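Local atomic coordinates of AF1502 (Archaeoglobus fulgidus, PDB entry 5A1Q), a protein that is of unknown function but represents the STAC domain, a small helical domain associated with transmembrane solute transport and two-component signal transduction. Residues 43-46 with 47-50; 35-39 with 40-44. All coordinates share one frame; numbering follows the deposited sequence.

Contact 1 of 2, residues 43-46 with 47-50; sequences YKEI and LSVL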
ATOM      1  N   TYR A  43       9.800  -8.569   0.196  1.00 20.76           N
ATOM      2  CA  TYR A  43       8.588  -9.111   0.758  1.00 19.68           C
ATOM      3  C   TYR A  43       8.143  -8.503   2.070  1.00 20.48           C
ATOM      4  O   TYR A  43       6.942  -8.398   2.298  1.00 21.10           O
ATOM      5  CB  TYR A  43       8.625 -10.656   0.880  1.00 20.94           C
ATOM      6  CG  TYR A  43       9.409 -11.241   2.031  1.00 23.91           C
ATOM      7  CD1 TYR A  43      10.744 -11.223   2.000  1.00 26.25           C
ATOM      8  CD2 TYR A  43       8.759 -11.760   3.149  1.00 28.04           C
ATOM      9  CE1 TYR A  43      11.532 -11.765   2.997  1.00 26.80           C
ATOM     10  CE2 TYR A  43       9.512 -12.358   4.179  1.00 26.46           C
ATOM     11  CZ  TYR A  43      10.911 -12.349   4.080  1.00 27.87           C
ATOM     12  OH  TYR A  43      11.753 -12.826   5.063  1.00 32.12           O
ATOM     13  N   LYS A  44       9.086  -8.077   2.897  1.00 22.11           N
ATOM     14  CA  LYS A  44       8.690  -7.583   4.193  1.00 22.66           C
ATOM     15  C   LYS A  44       8.013  -6.221   3.995  1.00 26.56           C
ATOM     16  O   LYS A  44       7.038  -5.918   4.691  1.00 24.12           O
ATOM     17  CB  LYS A  44       9.858  -7.500   5.120  1.00 26.65           C
ATOM     18  CG  LYS A  44      10.278  -8.898   5.601  1.00 30.33           C
ATOM     19  CD  LYS A  44      11.189  -8.823   6.794  1.00 33.74           C
ATOM     20  CE  LYS A  44      11.659 -10.240   7.186  1.00 36.14           C
ATOM     21  NZ  LYS A  44      12.443 -10.356   8.432  1.00 39.27           N
ATOM     22  N   GLU A  45       8.519  -5.470   3.032  1.00 21.56           N
ATOM     23  CA  GLU A  45       7.871  -4.165   2.705  1.00 25.28           C
ATOM     24  C   GLU A  45       6.477  -4.328   2.161  1.00 22.19           C
ATOM     25  O   GLU A  45       5.542  -3.593   2.535  1.00 23.40           O
ATOM     26  CB  GLU A  45       8.723  -3.377   1.771  1.00 23.76           C
ATOM     27  CG  GLU A  45       8.123  -2.007   1.596  1.00 29.73           C
ATOM     28  CD  GLU A  45       9.137  -0.987   1.167  1.00 54.78           C
ATOM     29  OE1 GLU A  45      10.213  -0.877   1.805  1.00 98.51           O
ATOM     30  OE2 GLU A  45       8.839  -0.300   0.176  1.00 50.78           O
ATOM     31  N   ILE A  46       6.288  -5.271   1.249  1.00 20.78           N
ATOM     32  CA  ILE A  46       4.951  -5.613   0.822  1.00 20.25           C
ATOM     33  C   ILE A  46       3.976  -5.990   1.954  1.00 21.20           C
ATOM     34  O   ILE A  46       2.855  -5.443   2.109  1.00 21.13           O
ATOM     35  CB  ILE A  46       4.967  -6.707  -0.277  1.00 21.18           C
ATOM     36  CG1 ILE A  46       5.819  -6.264  -1.497  1.00 21.75           C
ATOM     37  CG2 ILE A  46       3.518  -7.190  -0.563  1.00 20.89           C
ATOM     38  CD1 ILE A  46       6.078  -7.434  -2.441  1.00 22.00           C
ATOM     39  N   LEU A  47       4.410  -6.868   2.839  1.00 18.74           N
ATOM     40  CA  LEU A  47       3.626  -7.189   3.991  1.00 19.22           C
ATOM     41  C   LEU A  47       3.411  -6.012   4.930  1.00 22.03           C
ATOM     42  O   LEU A  47       2.328  -5.946   5.570  1.00 23.99           O
ATOM     43  CB  LEU A  47       4.263  -8.381   4.775  1.00 24.90           C
ATOM     44  CG  LEU A  47       4.257  -9.652   3.979  1.00 26.26           C
ATOM     45  CD1 LEU A  47       5.047 -10.711   4.728  1.00 30.59           C
ATOM     46  CD2 LEU A  47       2.847 -10.138   3.693  1.00 34.93           C
ATOM     47  N   SER A  48       4.378  -5.113   5.059  1.00 21.43           N
ATOM     48  CA  SER A  48       4.194  -3.950   5.911  1.00 22.93           C
ATOM     49  C   SER A  48       2.960  -3.110   5.434  1.00 24.06           C
ATOM     50  O   SER A  48       2.206  -2.567   6.261  1.00 23.14           O
ATOM     51  CB  SER A  48       5.462  -3.090   6.025  1.00 30.24           C
ATOM     52  OG  SER A  48       5.740  -2.331   4.823  1.00 37.14           O
ATOM     53  N   VAL A  49       2.788  -2.942   4.144  1.00 21.07           N
ATOM     54  CA  VAL A  49       1.583  -2.262   3.608  1.00 20.63           C
ATOM     55  C   VAL A  49       0.296  -2.969   4.008  1.00 17.27           C
ATOM     56  O   VAL A  49      -0.604  -2.382   4.547  1.00 20.65           O
ATOM     57  CB  VAL A  49       1.653  -2.038   2.073  1.00 18.72           C
ATOM     58  CG1 VAL A  49       0.381  -1.456   1.485  1.00 22.03           C
ATOM     59  CG2 VAL A  49       2.891  -1.208   1.775  1.00 22.39           C
ATOM     60  N   LEU A  50       0.234  -4.293   3.820  1.00 16.91           N
ATOM     61  CA  LEU A  50      -0.933  -5.042   4.118  1.00 19.76           C
ATOM     62  C   LEU A  50      -1.207  -5.096   5.618  1.00 18.75           C
ATOM     63  O   LEU A  50      -2.404  -5.134   6.007  1.00 20.71           O
ATOM     64  CB  LEU A  50      -0.866  -6.443   3.538  1.00 22.22           C
ATOM     65  CG  LEU A  50      -0.828  -6.489   1.991  1.00 20.22           C
ATOM     66  CD1 LEU A  50      -0.667  -7.936   1.507  1.00 26.57           C
ATOM     67  CD2 LEU A  50      -2.002  -5.762   1.415  1.00 20.67           C
TER
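The ring of Tyr-43 meets Leu-47 obliquely, methyl CD1 of Leu-47 standing 4.2 Å from Tyr-43 CD2. One face of the ring is occupied by the neighbouring Lys-44, whose CG sits over the ring centre, 3.7 Å above the plane; the extended rest of that chain carries NZ to a salt bridge with Glu-68. Leu-47 also leans on the Tyr-43 backbone. With CG anti to its carbonyl carbon (chi1 -65°), it lays CG 3.4 Å from Tyr-43 O, the same oxygen that receives Leu-47 N at 3.0 Å in a nearly straight bond. Ser-48 N to Lys-44 O follows at 2.8 Å, and the Leu-50 N to Ile-46 O bond is weak. This i to i+4 pattern is that of an alpha-helix, helix 43-51, one of the four helices of the subunit. Leu-47 is buried against helices 7-18 and 57-70, whereas Ile-46 faces helix 22-33. Glu-45 O is gripped twice: Val-49 N binds it at 3.3 Å, and Ser-48 OG donates to it at 2.6 Å. The hydroxyl gets there because chi1 of 73° tucks OG between the backbone N and carbonyl carbon of Ser-48, folding it back against the preceding turn. It reaches the oxygen from the flank, at a C=O...OG angle of 119°, while the amide of Val-49 lies closer to the carbonyl direction, which lets the two donors approach the oxygen from different directions. The side chains of Glu-45 and Val-49 both pack on Met-52 of the second subunit.

Contact 2 of 2, residues 35-39 with 40-44; sequences YDDVD and DSNYK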
ATOM      1  N   TYR A  35       6.572  -2.467  -7.312  1.00 21.46           N
ATOM      2  CA  TYR A  35       7.332  -3.752  -7.368  1.00 20.99           C
ATOM      3  C   TYR A  35       6.651  -4.734  -8.374  1.00 20.49           C
ATOM      4  O   TYR A  35       5.454  -4.966  -8.288  1.00 24.40           O
ATOM      5  CB  TYR A  35       7.328  -4.475  -6.032  1.00 20.97           C
ATOM      6  CG  TYR A  35       7.982  -3.669  -4.858  1.00 24.35           C
ATOM      7  CD1 TYR A  35       8.735  -2.531  -5.053  1.00 40.82           C
ATOM      8  CD2 TYR A  35       7.719  -4.049  -3.569  1.00 25.08           C
ATOM      9  CE1 TYR A  35       9.284  -1.855  -3.969  1.00 43.58           C
ATOM     10  CE2 TYR A  35       8.245  -3.391  -2.523  1.00 26.64           C
ATOM     11  CZ  TYR A  35       8.986  -2.302  -2.706  1.00 29.80           C
ATOM     12  OH  TYR A  35       9.472  -1.720  -1.518  1.00 40.74           O
ATOM     13  N   ASP A  36       7.435  -5.292  -9.336  1.00 24.50           N
ATOM     14  CA  ASP A  36       6.870  -6.213 -10.324  1.00 27.17           C
ATOM     15  C   ASP A  36       7.151  -7.671  -9.993  1.00 32.19           C
ATOM     16  O   ASP A  36       6.676  -8.574 -10.691  1.00 32.26           O
ATOM     17  CB  ASP A  36       7.338  -5.934 -11.747  1.00 38.51           C
ATOM     18  CG  ASP A  36       8.389  -4.904 -11.783  1.00 73.20           C
ATOM     19  OD1 ASP A  36       9.398  -5.071 -11.042  1.00 56.12           O
ATOM     20  OD2 ASP A  36       8.156  -3.919 -12.501  1.00 66.18           O
ATOM     21  N   ASP A  37       7.819  -7.904  -8.874  1.00 24.30           N
ATOM     22  CA  ASP A  37       7.953  -9.268  -8.408  1.00 25.20           C
ATOM     23  C   ASP A  37       8.051  -9.290  -6.883  1.00 25.28           C
ATOM     24  O   ASP A  37       8.027  -8.232  -6.239  1.00 23.83           O
ATOM     25  CB  ASP A  37       9.140  -9.946  -9.094  1.00 30.52           C
ATOM     26  CG  ASP A  37      10.506  -9.437  -8.623  1.00 43.14           C
ATOM     27  OD1 ASP A  37      10.556  -8.461  -7.839  1.00 39.20           O
ATOM     28  OD2 ASP A  37      11.565 -10.026  -9.055  1.00 45.51           O
ATOM     29  N   VAL A  38       8.120 -10.495  -6.342  1.00 24.48           N
ATOM     30  CA  VAL A  38       8.287 -10.704  -4.920  1.00 23.12           C
ATOM     31  C   VAL A  38       9.594 -11.442  -4.748  1.00 23.59           C
ATOM     32  O   VAL A  38       9.849 -12.460  -5.409  1.00 27.46           O
ATOM     33  CB  VAL A  38       7.121 -11.547  -4.288  1.00 20.56           C
ATOM     34  CG1 VAL A  38       7.374 -11.764  -2.815  1.00 27.48           C
ATOM     35  CG2 VAL A  38       5.818 -10.822  -4.487  1.00 22.35           C
ATOM     36  N   ASP A  39      10.445 -10.932  -3.839  1.00 22.37           N
ATOM     37  CA  ASP A  39      11.697 -11.598  -3.548  1.00 23.95           C
ATOM     38  C   ASP A  39      12.160 -11.327  -2.105  1.00 21.92           C
ATOM     39  O   ASP A  39      11.424 -10.702  -1.346  1.00 21.86           O
ATOM     40  CB  ASP A  39      12.797 -11.192  -4.546  1.00 27.31           C
ATOM     41  CG  ASP A  39      13.087  -9.693  -4.548  1.00 37.47           C
ATOM     42  OD1 ASP A  39      12.869  -8.969  -3.546  1.00 26.97           O
ATOM     43  OD2 ASP A  39      13.542  -9.209  -5.603  1.00 41.39           O
ATOM     44  N   ASP A  40      13.313 -11.918  -1.739  1.00 25.70           N
ATOM     45  CA  ASP A  40      13.783 -11.742  -0.345  1.00 30.94           C
ATOM     46  C   ASP A  40      13.973 -10.273   0.022  1.00 26.51           C
ATOM     47  O   ASP A  40      13.824  -9.885   1.190  1.00 30.08           O
ATOM     48  CB  ASP A  40      15.055 -12.494  -0.111  1.00 28.80           C
ATOM     49  CG  ASP A  40      14.873 -14.016  -0.085  1.00 31.89           C
ATOM     50  OD1 ASP A  40      13.743 -14.491   0.208  1.00 34.26           O
ATOM     51  OD2 ASP A  40      15.941 -14.680  -0.304  1.00 37.16           O
ATOM     52  N   SER A  41      14.301  -9.453  -0.967  1.00 25.16           N
ATOM     53  CA  SER A  41      14.595  -8.050  -0.678  1.00 27.74           C
ATOM     54  C   SER A  41      13.364  -7.212  -0.410  1.00 27.06           C
ATOM     55  O   SER A  41      13.504  -6.184   0.264  1.00 27.55           O
ATOM     56  CB  SER A  41      15.367  -7.354  -1.819  1.00 32.27           C
ATOM     57  OG  SER A  41      16.655  -7.911  -2.081  1.00 38.16           O
ATOM     58  N   ASN A  42      12.178  -7.606  -0.922  1.00 23.91           N
ATOM     59  CA  ASN A  42      11.003  -6.720  -0.870  1.00 20.25           C
ATOM     60  C   ASN A  42       9.800  -7.263  -0.179  1.00 19.61           C
ATOM     61  O   ASN A  42       8.798  -6.544   0.033  1.00 21.06           O
ATOM     62  CB  ASN A  42      10.655  -6.204  -2.289  1.00 20.05           C
ATOM     63  CG  ASN A  42      10.078  -7.279  -3.196  1.00 22.79           C
ATOM     64  OD1 ASN A  42       9.686  -8.360  -2.761  1.00 20.15           O
ATOM     65  ND2 ASN A  42       9.966  -6.956  -4.466  1.00 24.36           N
ATOM     66  N   TYR A  43       9.800  -8.569   0.196  1.00 20.76           N
ATOM     67  CA  TYR A  43       8.588  -9.111   0.758  1.00 19.68           C
ATOM     68  C   TYR A  43       8.143  -8.503   2.070  1.00 20.48           C
ATOM     69  O   TYR A  43       6.942  -8.398   2.298  1.00 21.10           O
ATOM     70  CB  TYR A  43       8.625 -10.656   0.880  1.00 20.94           C
ATOM     71  CG  TYR A  43       9.409 -11.241   2.031  1.00 23.91           C
ATOM     72  CD1 TYR A  43      10.744 -11.223   2.000  1.00 26.25           C
ATOM     73  CD2 TYR A  43       8.759 -11.760   3.149  1.00 28.04           C
ATOM     74  CE1 TYR A  43      11.532 -11.765   2.997  1.00 26.80           C
ATOM     75  CE2 TYR A  43       9.512 -12.358   4.179  1.00 26.46           C
ATOM     76  CZ  TYR A  43      10.911 -12.349   4.080  1.00 27.87           C
ATOM     77  OH  TYR A  43      11.753 -12.826   5.063  1.00 32.12           O
ATOM     78  N   LYS A  44       9.086  -8.077   2.897  1.00 22.11           N
ATOM     79  CA  LYS A  44       8.690  -7.583   4.193  1.00 22.66           C
ATOM     80  C   LYS A  44       8.013  -6.221   3.995  1.00 26.56           C
ATOM     81  O   LYS A  44       7.038  -5.918   4.691  1.00 24.12           O
ATOM     82  CB  LYS A  44       9.858  -7.500   5.120  1.00 26.65           C
ATOM     83  CG  LYS A  44      10.278  -8.898   5.601  1.00 30.33           C
ATOM     84  CD  LYS A  44      11.189  -8.823   6.794  1.00 33.74           C
ATOM     85  CE  LYS A  44      11.659 -10.240   7.186  1.00 36.14           C
ATOM     86  NZ  LYS A  44      12.443 -10.356   8.432  1.00 39.27           N
TER
HETATM   87  O   HOH W   1      11.768  -3.504   0.131  1.00 40.70           O
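Two hydrogen bonds tie the Asn-42 amide to the loop backbone. Asn-42 OD1 accepts from Asp-39 N at 2.9 Å, almost straight at the hydrogen (170°), and Asn-42 ND2 donates to Asp-37 O, also at 2.9 Å, from above the carbonyl plane. Chi1 of 71° sets CG between the backbone N and carbonyl carbon of Asn-42, turning the amide back over 37-39; a flip of the group would cost both bonds. With an alanine here, Asp-39 N and Asp-37 O would probably lose these mates, leaving the loop less firmly held. Backbone bonds add a second layer: Asp-39 O accepts from Asn-42 N and, at 3.1 Å, from Tyr-43 N. The Asp-39 carboxylate adds weak bonds: Asp-39 OD1 receives Ser-41 N and Asn-42 N, each 3.0 Å away. Through water, Ser-41 O and, weakly, Tyr-35 OH are linked, the water donating to both.

Among the packing contacts, the Tyr-35 ring lies almost parallel to the Asn-42 amide, their planes 15° apart and the side chains running past each other in opposite directions. Tyr-35 CE2 is 3.7 Å from Asn-42 CB. Val-38 CG1 lies 4.1 Å from Tyr-43 CB, the two side chains crossing at about a right angle, and Asp-39 O sits at the edge of the Tyr-43 ring, 3.5 Å from CD1. Asp-39, its carboxylate receiving amides two and three residues on and its carbonyl those three and four on, is consistent with an Asx motif with weak side-chain bonds, as often found where a loop enters a helix, here helix 43-51.

Overall arrangement
Contact 2 leads directly into contact 1: the loop after helix 22-33 turns into helix 43-51, and Tyr-43 and Lys-44 belong to both. The centres of the two contacts are about 9 Å apart. Beyond the shared residues, Ile-46 joins them, its CG1 3.6 Å from Tyr-35 CD2 and its CD1 4.0 Å from Val-38 CG2, so Tyr-35 and Val-38 of the loop pack on the first turn of the helix. Contact 1 is the more central, its centre about 6 Å from that of the chain against 9 Å for contact 2, and within the assembly it alone of the two reaches the second subunit. Neither contact is tied to a known active or ligand site.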